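Local coordinates for protein putative N-acetylneuraminate lyase ([Ruminococcus] gnavus ATCC 29149, PDB 6RB7) that is a putative lyase of the dihydrodipicolinate synthetase family, built on a barrel of parallel beta strands surrounded by helices, at residues G53-E58 against K93-N98; G59-T64 against V99-E104; K73-N78 against L107-H112. All coordinates share one frame; numbering follows the deposited sequence.

How the interactions relate
From the N terminus the chain runs through 53-58 and 59-64, which lead into and form helix 57-70, then strand 74-77, helix 89-103 and strand 108-112. Interaction 1 closes a loop of 34 residues, from the start of helix 57-70 to the middle of helix 89-103. Interaction 2 closes one of the same span a step further along the pair, from 59-64 to the C-terminal part of helix 89-103. Interaction 3 closes the beta-alpha-beta unit of both strands and helix 89-103. The three cross rather than nest. Val-60 and Gln-61 touch Asn-98 of interaction 1, while Val-95, Leu-96, Val-99 and Met-100 seat helix 89-103 on the strands.

Interaction 1 (G53-E58 against K93-N98); sequences GNISPE and KIVLEN
Ile-94 meets Ile-55 methyl to methyl, CG2 of Ile-94 lying 3.6 Å from CG2 of Ile-55, while the two side chains run antiparallel to one another. Just before it, Lys-93 forms a salt bridge with Glu-123 of helix 118-130 on another flank of the helix. With CG1 of Ile-94 beside the backbone N (chi1 -67°), CG2 is left anti to that N and faces the other segment, where it also comes within 4.3 Å of CG of Pro-57. One residue on, Val-95 offers its CG2 to the other branch of the same isoleucine: CD1 of Ile-55 is 3.7 Å from CG2 of Val-95, and the two side chains lie roughly perpendicular. Ile-55 is thereby wedged against two successive residues of the helix. A turn after Ile-94, Asn-98 lays a face of its carboxamide against the proline ring, with CB of Pro-57 3.5 Å from OD1 and 3.6 Å from ND2 of Asn-98. ND2 of Asn-98 donates to O of Ile-94 at 2.9 Å (N-H...O 153°), approaching above the carbonyl plane, while the backbone N of Asn-98 reaches that same oxygen from the opposite face at 3.1 Å. Two donors therefore grip O of Ile-94. The carboxamide itself is fixed by the ND2 bond at one end and, at the other, by bonds from Gln-61 and Lys-101 to OD1. Just before Pro-57, Ser-56 serves as N-cap of helix 57-70, its OG bonded to N of Gly-59. Across the interface itself the contact is made by apolar groups and the flat amide. Such packing between the loop and first residue of one helix and the middle of the next belongs to the outer helical layer of a (beta/alpha)8 barrel.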
# COMPACT_ATOMS: atom_id res chain seq x y z
N GLY A 53 -32.97 -8.22 -15.52
CA GLY A 53 -31.71 -8.36 -14.75
C GLY A 53 -31.58 -9.70 -14.06
O GLY A 53 -30.68 -9.84 -13.20
N ASN A 54 -32.40 -10.69 -14.36
CA ASN A 54 -32.20 -12.05 -13.80
C ASN A 54 -31.29 -12.83 -14.73
O ASN A 54 -31.21 -12.46 -15.90
CB ASN A 54 -33.51 -12.78 -13.54
CG ASN A 54 -34.18 -12.17 -12.33
OD1 ASN A 54 -35.26 -11.61 -12.48
ND2 ASN A 54 -33.49 -12.19 -11.18
N ILE A 55 -30.72 -13.93 -14.24
CA ILE A 55 -29.90 -14.82 -15.09
C ILE A 55 -30.81 -15.33 -16.21
O ILE A 55 -31.96 -15.77 -15.93
CB ILE A 55 -29.25 -15.98 -14.31
CG1 ILE A 55 -28.20 -15.46 -13.31
CG2 ILE A 55 -28.65 -16.97 -15.28
CD1 ILE A 55 -27.09 -14.71 -13.92
N SER A 56 -30.33 -15.25 -17.44
CA SER A 56 -31.04 -15.74 -18.64
C SER A 56 -30.51 -17.12 -19.02
O SER A 56 -29.40 -17.24 -19.57
CB SER A 56 -30.88 -14.76 -19.77
OG SER A 56 -31.46 -15.30 -20.95
N PRO A 57 -31.29 -18.20 -18.86
CA PRO A 57 -30.86 -19.50 -19.37
C PRO A 57 -30.51 -19.46 -20.86
O PRO A 57 -29.46 -20.00 -21.27
CB PRO A 57 -32.06 -20.40 -19.07
CG PRO A 57 -32.65 -19.77 -17.83
CD PRO A 57 -32.55 -18.28 -18.09
N GLU A 58 -31.34 -18.82 -21.68
CA GLU A 58 -31.10 -18.74 -23.15
C GLU A 58 -29.82 -17.92 -23.42
O GLU A 58 -29.05 -18.31 -24.31
CB GLU A 58 -32.32 -18.13 -23.85
CG GLU A 58 -33.60 -18.91 -23.53
CD GLU A 58 -34.54 -18.38 -22.45
OE1 GLU A 58 -34.11 -18.09 -21.25
OE2 GLU A 58 -35.73 -18.26 -22.80
N LYS A 93 -25.89 -21.40 -9.74
CA LYS A 93 -26.32 -22.75 -10.16
C LYS A 93 -26.97 -22.69 -11.54
O LYS A 93 -26.63 -23.53 -12.39
CB LYS A 93 -27.31 -23.32 -9.15
CG LYS A 93 -26.68 -23.77 -7.86
CD LYS A 93 -27.71 -24.37 -6.93
CE LYS A 93 -27.14 -24.86 -5.63
NZ LYS A 93 -28.22 -25.38 -4.73
N ILE A 94 -27.85 -21.72 -11.76
CA ILE A 94 -28.54 -21.58 -13.07
C ILE A 94 -27.50 -21.34 -14.17
O ILE A 94 -27.56 -21.99 -15.23
CB ILE A 94 -29.62 -20.50 -13.00
CG1 ILE A 94 -30.74 -20.98 -12.05
CG2 ILE A 94 -30.13 -20.19 -14.41
CD1 ILE A 94 -31.70 -19.92 -11.68
N VAL A 95 -26.50 -20.49 -13.92
CA VAL A 95 -25.48 -20.26 -14.96
C VAL A 95 -24.80 -21.59 -15.30
O VAL A 95 -24.68 -21.94 -16.49
CB VAL A 95 -24.45 -19.20 -14.51
CG1 VAL A 95 -23.28 -19.16 -15.44
CG2 VAL A 95 -25.11 -17.83 -14.36
N LEU A 96 -24.30 -22.30 -14.29
CA LEU A 96 -23.47 -23.49 -14.57
C LEU A 96 -24.34 -24.59 -15.23
O LEU A 96 -23.85 -25.24 -16.14
CB LEU A 96 -22.79 -23.98 -13.31
CG LEU A 96 -21.85 -25.15 -13.52
CD1 LEU A 96 -20.66 -24.75 -14.43
CD2 LEU A 96 -21.33 -25.64 -12.18
N GLU A 97 -25.57 -24.75 -14.78
CA GLU A 97 -26.47 -25.75 -15.40
C GLU A 97 -26.62 -25.46 -16.89
O GLU A 97 -26.58 -26.41 -17.68
CB GLU A 97 -27.82 -25.72 -14.69
CG GLU A 97 -27.74 -26.35 -13.34
CD GLU A 97 -28.95 -26.12 -12.44
OE1 GLU A 97 -29.92 -25.47 -12.88
OE2 GLU A 97 -28.90 -26.53 -11.26
N ASN A 98 -26.80 -24.20 -17.27
CA ASN A 98 -27.01 -23.82 -18.69
C ASN A 98 -25.72 -23.91 -19.49
O ASN A 98 -25.78 -24.27 -20.66
CB ASN A 98 -27.74 -22.50 -18.76
CG ASN A 98 -29.22 -22.70 -18.43
OD1 ASN A 98 -29.95 -23.23 -19.28
ND2 ASN A 98 -29.63 -22.35 -17.21

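Interaction 2 (G59-T64 against V99-E104); sequences GVQGLT and VMKVAE
In the helical layer of the (beta/alpha)8 barrel, Val-60, Gln-61 and Thr-64 of helix 57-70 pack on Val-99, Lys-101, Val-102 and Ala-103 in the C-terminal part of helix 89-103. The axes of the segments 59-64 and 99-103 approach to 8.6 Å and cross at -44°, with both helices running in broadly the same direction. CG1 of Val-60 nestles against the backbone, 3.6 Å from N of Val-99, and the two valine side chains stand nearly perpendicular. Gln-61 lies extended, its aliphatic part passing over Val-102 so that OE1 of Gln-61 is 3.5 Å from CG1 of Val-102. Its NE2 is bonded to OD1 of Asn-98 and rests 3.8 Å from CD of Lys-101. The other methyl of Val-102, CG2, also meets Thr-64, lying 3.7 Å from CB of Thr-64. OG1 of Thr-64 is 3.5 Å from CA of Val-99, so the threonine packs against both valines, and its methyl CG2 reaches CB of Ala-103 at 4.1 Å. Phe-45 covers Val-60 and Thr-64 from a neighbouring loop. With OG1 of Thr-64 anti to the carbonyl carbon (chi1 -51°), the hydroxyl turns back along its own helix and donates to O of Val-60 at 2.8 Å. It arrives 40° above the carbonyl plane, while N of Thr-64 reaches the same oxygen from the opposite face of that plane.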
# COMPACT_ATOMS: atom_id res chain seq x y z
N GLY A 59 -29.60 -16.84 -22.67
CA GLY A 59 -28.38 -16.02 -22.80
C GLY A 59 -27.14 -16.81 -22.46
O GLY A 59 -26.15 -16.75 -23.20
N VAL A 60 -27.20 -17.57 -21.37
CA VAL A 60 -26.05 -18.42 -20.95
C VAL A 60 -25.77 -19.45 -22.05
O VAL A 60 -24.60 -19.67 -22.43
CB VAL A 60 -26.30 -19.08 -19.59
CG1 VAL A 60 -25.22 -20.12 -19.29
CG2 VAL A 60 -26.42 -18.08 -18.46
N GLN A 61 -26.81 -20.11 -22.58
CA GLN A 61 -26.58 -21.13 -23.61
C GLN A 61 -25.98 -20.47 -24.85
O GLN A 61 -25.06 -21.05 -25.44
CB GLN A 61 -27.89 -21.88 -23.89
CG GLN A 61 -28.37 -22.70 -22.74
CD GLN A 61 -29.63 -23.45 -23.08
OE1 GLN A 61 -29.96 -23.64 -24.28
NE2 GLN A 61 -30.37 -23.82 -22.05
N GLY A 62 -26.44 -19.28 -25.20
CA GLY A 62 -25.92 -18.52 -26.36
C GLY A 62 -24.43 -18.26 -26.22
O GLY A 62 -23.65 -18.48 -27.16
N LEU A 63 -24.04 -17.75 -25.05
CA LEU A 63 -22.62 -17.43 -24.84
C LEU A 63 -21.77 -18.71 -24.80
O LEU A 63 -20.64 -18.70 -25.32
CB LEU A 63 -22.45 -16.58 -23.58
CG LEU A 63 -21.03 -16.08 -23.36
CD1 LEU A 63 -20.57 -15.14 -24.46
CD2 LEU A 63 -20.93 -15.39 -22.01
N THR A 64 -22.30 -19.80 -24.30
CA THR A 64 -21.55 -21.08 -24.26
C THR A 64 -21.31 -21.56 -25.69
O THR A 64 -20.20 -21.95 -26.04
CB THR A 64 -22.27 -22.14 -23.43
OG1 THR A 64 -22.62 -21.63 -22.14
CG2 THR A 64 -21.45 -23.40 -23.32
N VAL A 99 -24.56 -23.67 -18.89
CA VAL A 99 -23.28 -23.97 -19.59
C VAL A 99 -23.20 -25.45 -19.91
O VAL A 99 -22.90 -25.85 -21.05
CB VAL A 99 -22.07 -23.49 -18.75
CG1 VAL A 99 -20.78 -24.01 -19.37
CG2 VAL A 99 -22.10 -21.97 -18.64
N MET A 100 -23.43 -26.27 -18.90
CA MET A 100 -23.17 -27.73 -19.03
C MET A 100 -24.21 -28.33 -19.98
O MET A 100 -23.87 -29.29 -20.66
CB MET A 100 -23.20 -28.40 -17.67
CG MET A 100 -22.09 -27.95 -16.72
SD MET A 100 -20.42 -28.04 -17.41
CE MET A 100 -20.11 -29.81 -17.32
N LYS A 101 -25.40 -27.72 -20.07
CA LYS A 101 -26.51 -28.19 -20.94
C LYS A 101 -26.04 -28.19 -22.39
O LYS A 101 -26.57 -29.06 -23.13
CB LYS A 101 -27.74 -27.29 -20.86
CG LYS A 101 -28.86 -27.71 -19.93
CD LYS A 101 -30.22 -27.22 -20.40
CE LYS A 101 -31.27 -27.20 -19.29
NZ LYS A 101 -30.99 -26.17 -18.26
N VAL A 102 -25.22 -27.24 -22.83
CA VAL A 102 -25.02 -27.07 -24.30
C VAL A 102 -23.56 -27.20 -24.63
O VAL A 102 -23.25 -27.13 -25.84
CB VAL A 102 -25.57 -25.74 -24.87
CG1 VAL A 102 -27.08 -25.66 -24.73
CG2 VAL A 102 -24.96 -24.56 -24.19
N ALA A 103 -22.66 -27.39 -23.68
CA ALA A 103 -21.23 -27.44 -24.01
C ALA A 103 -20.86 -28.72 -24.77
O ALA A 103 -19.81 -28.75 -25.45
CB ALA A 103 -20.42 -27.29 -22.75
N GLU A 104 -21.63 -29.77 -24.57
CA GLU A 104 -21.49 -31.04 -25.32
C GLU A 104 -20.08 -31.61 -25.11
O GLU A 104 -19.57 -32.19 -26.07
CB GLU A 104 -21.75 -30.79 -26.81
CG GLU A 104 -23.19 -30.39 -27.10
CD GLU A 104 -23.59 -30.40 -28.57
OE1 GLU A 104 -22.76 -30.76 -29.43
OE2 GLU A 104 -24.72 -29.99 -28.87

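Interaction 3 (K73-N78 against L107-H112); sequences KGVYVN and LTVIAH
Both Tyr-76 and His-112 carry CG anti to the backbone N (chi1 172° and 179°), which lays their side chains next to each other with their ends in a common direction. OH of Tyr-76 thereby reaches 3.4 Å from CD2 of His-112, and CG2 of Ile-110 meets the tyrosine edge, near the ring plane, 3.8 Å from CD1 of Tyr-76. Ile-240 of strand 238-241 touches both Tyr-76 and Ile-110, which places them in the barrel interior. The other face of the sheet bears Val-75, Val-77, Val-109 and Ala-111 toward the helices, with CG2 of Val-77 4.1 Å from CG1 of Val-109. Between the faces runs a parallel ladder closing a beta-alpha-beta crossover through helix 89-103: N of Thr-108 binds O of Lys-73 at 3.0 Å, N of Ile-110 binds O of Val-75 at 3.0 Å, N of Val-77 binds O of Ile-110 at 2.8 Å, and N of His-112 binds O of Val-77 at 2.9 Å. The imidazole of His-112 continues the pairing: its ND1 donates to O of Asn-78 at 2.9 Å (148°), with the oxygen in the imidazole plane. ND1 thus serves as donor to a carbonyl and NE2 probably as acceptor from N of Ile-139, which fixes the ring's flip as well as its rotation beside the tyrosine hydroxyl.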
# COMPACT_ATOMS: atom_id res chain seq x y z
N LYS A 73 -10.22 -23.32 -25.34
CA LYS A 73 -9.95 -24.58 -24.63
C LYS A 73 -11.08 -24.87 -23.66
O LYS A 73 -11.42 -26.06 -23.45
CB LYS A 73 -8.61 -24.51 -23.93
CG LYS A 73 -8.14 -25.81 -23.31
CD LYS A 73 -7.92 -26.90 -24.37
CE LYS A 73 -6.81 -27.85 -24.02
NZ LYS A 73 -6.93 -29.11 -24.80
N GLY A 74 -11.57 -23.84 -23.01
CA GLY A 74 -12.52 -24.01 -21.93
C GLY A 74 -13.13 -22.71 -21.53
O GLY A 74 -12.85 -21.68 -22.17
N VAL A 75 -13.93 -22.74 -20.48
CA VAL A 75 -14.53 -21.53 -19.90
C VAL A 75 -14.36 -21.56 -18.37
O VAL A 75 -14.38 -22.68 -17.74
CB VAL A 75 -15.99 -21.31 -20.27
CG1 VAL A 75 -16.12 -20.89 -21.72
CG2 VAL A 75 -16.86 -22.52 -19.97
N TYR A 76 -14.17 -20.39 -17.81
CA TYR A 76 -14.01 -20.16 -16.36
C TYR A 76 -15.30 -19.48 -15.92
O TYR A 76 -15.54 -18.33 -16.24
CB TYR A 76 -12.75 -19.34 -16.09
CG TYR A 76 -12.61 -18.90 -14.66
CD1 TYR A 76 -12.24 -19.80 -13.69
CD2 TYR A 76 -12.74 -17.58 -14.31
CE1 TYR A 76 -12.07 -19.40 -12.36
CE2 TYR A 76 -12.60 -17.17 -12.98
CZ TYR A 76 -12.29 -18.09 -12.02
OH TYR A 76 -12.14 -17.67 -10.74
N VAL A 77 -16.16 -20.26 -15.23
CA VAL A 77 -17.56 -19.84 -15.01
C VAL A 77 -17.76 -19.29 -13.59
O VAL A 77 -17.25 -19.88 -12.62
CB VAL A 77 -18.46 -21.05 -15.27
CG1 VAL A 77 -19.92 -20.66 -15.09
CG2 VAL A 77 -18.20 -21.65 -16.63
N ASN A 78 -18.53 -18.21 -13.47
CA ASN A 78 -18.91 -17.61 -12.18
C ASN A 78 -17.66 -17.12 -11.44
O ASN A 78 -17.68 -17.13 -10.21
CB ASN A 78 -19.76 -18.57 -11.32
CG ASN A 78 -21.12 -18.81 -11.90
OD1 ASN A 78 -21.73 -17.90 -12.46
ND2 ASN A 78 -21.60 -20.05 -11.79
N LEU A 107 -15.76 -28.21 -24.08
CA LEU A 107 -15.03 -27.18 -23.30
C LEU A 107 -14.53 -27.82 -22.02
O LEU A 107 -15.32 -28.48 -21.33
CB LEU A 107 -15.94 -26.01 -22.95
CG LEU A 107 -16.41 -25.16 -24.13
CD1 LEU A 107 -17.56 -24.31 -23.72
CD2 LEU A 107 -15.25 -24.31 -24.66
N THR A 108 -13.31 -27.47 -21.62
CA THR A 108 -12.88 -27.69 -20.23
C THR A 108 -13.69 -26.69 -19.40
O THR A 108 -13.72 -25.50 -19.77
CB THR A 108 -11.39 -27.50 -20.07
OG1 THR A 108 -10.72 -28.46 -20.90
CG2 THR A 108 -10.93 -27.63 -18.64
N VAL A 109 -14.32 -27.12 -18.32
CA VAL A 109 -15.16 -26.22 -17.51
C VAL A 109 -14.54 -26.10 -16.13
O VAL A 109 -14.43 -27.14 -15.42
CB VAL A 109 -16.63 -26.64 -17.46
CG1 VAL A 109 -17.41 -25.71 -16.55
CG2 VAL A 109 -17.23 -26.67 -18.85
N ILE A 110 -14.15 -24.88 -15.76
CA ILE A 110 -13.68 -24.57 -14.40
C ILE A 110 -14.76 -23.71 -13.77
O ILE A 110 -15.07 -22.63 -14.31
CB ILE A 110 -12.33 -23.84 -14.44
CG1 ILE A 110 -11.25 -24.60 -15.20
CG2 ILE A 110 -11.91 -23.48 -13.02
CD1 ILE A 110 -9.97 -23.82 -15.40
N ALA A 111 -15.36 -24.18 -12.69
CA ALA A 111 -16.44 -23.46 -11.98
C ALA A 111 -15.87 -22.80 -10.73
O ALA A 111 -15.45 -23.48 -9.82
CB ALA A 111 -17.57 -24.38 -11.63
N HIS A 112 -15.79 -21.48 -10.74
CA HIS A 112 -15.44 -20.69 -9.55
C HIS A 112 -16.60 -20.75 -8.58
O HIS A 112 -17.72 -20.34 -8.96
CB HIS A 112 -15.08 -19.26 -9.94
CG HIS A 112 -14.74 -18.46 -8.71
ND1 HIS A 112 -15.59 -17.52 -8.20
CD2 HIS A 112 -13.69 -18.56 -7.87
CE1 HIS A 112 -15.02 -17.00 -7.11
NE2 HIS A 112 -13.87 -17.66 -6.85
O HOH W 1 -20.42 -20.71 -8.81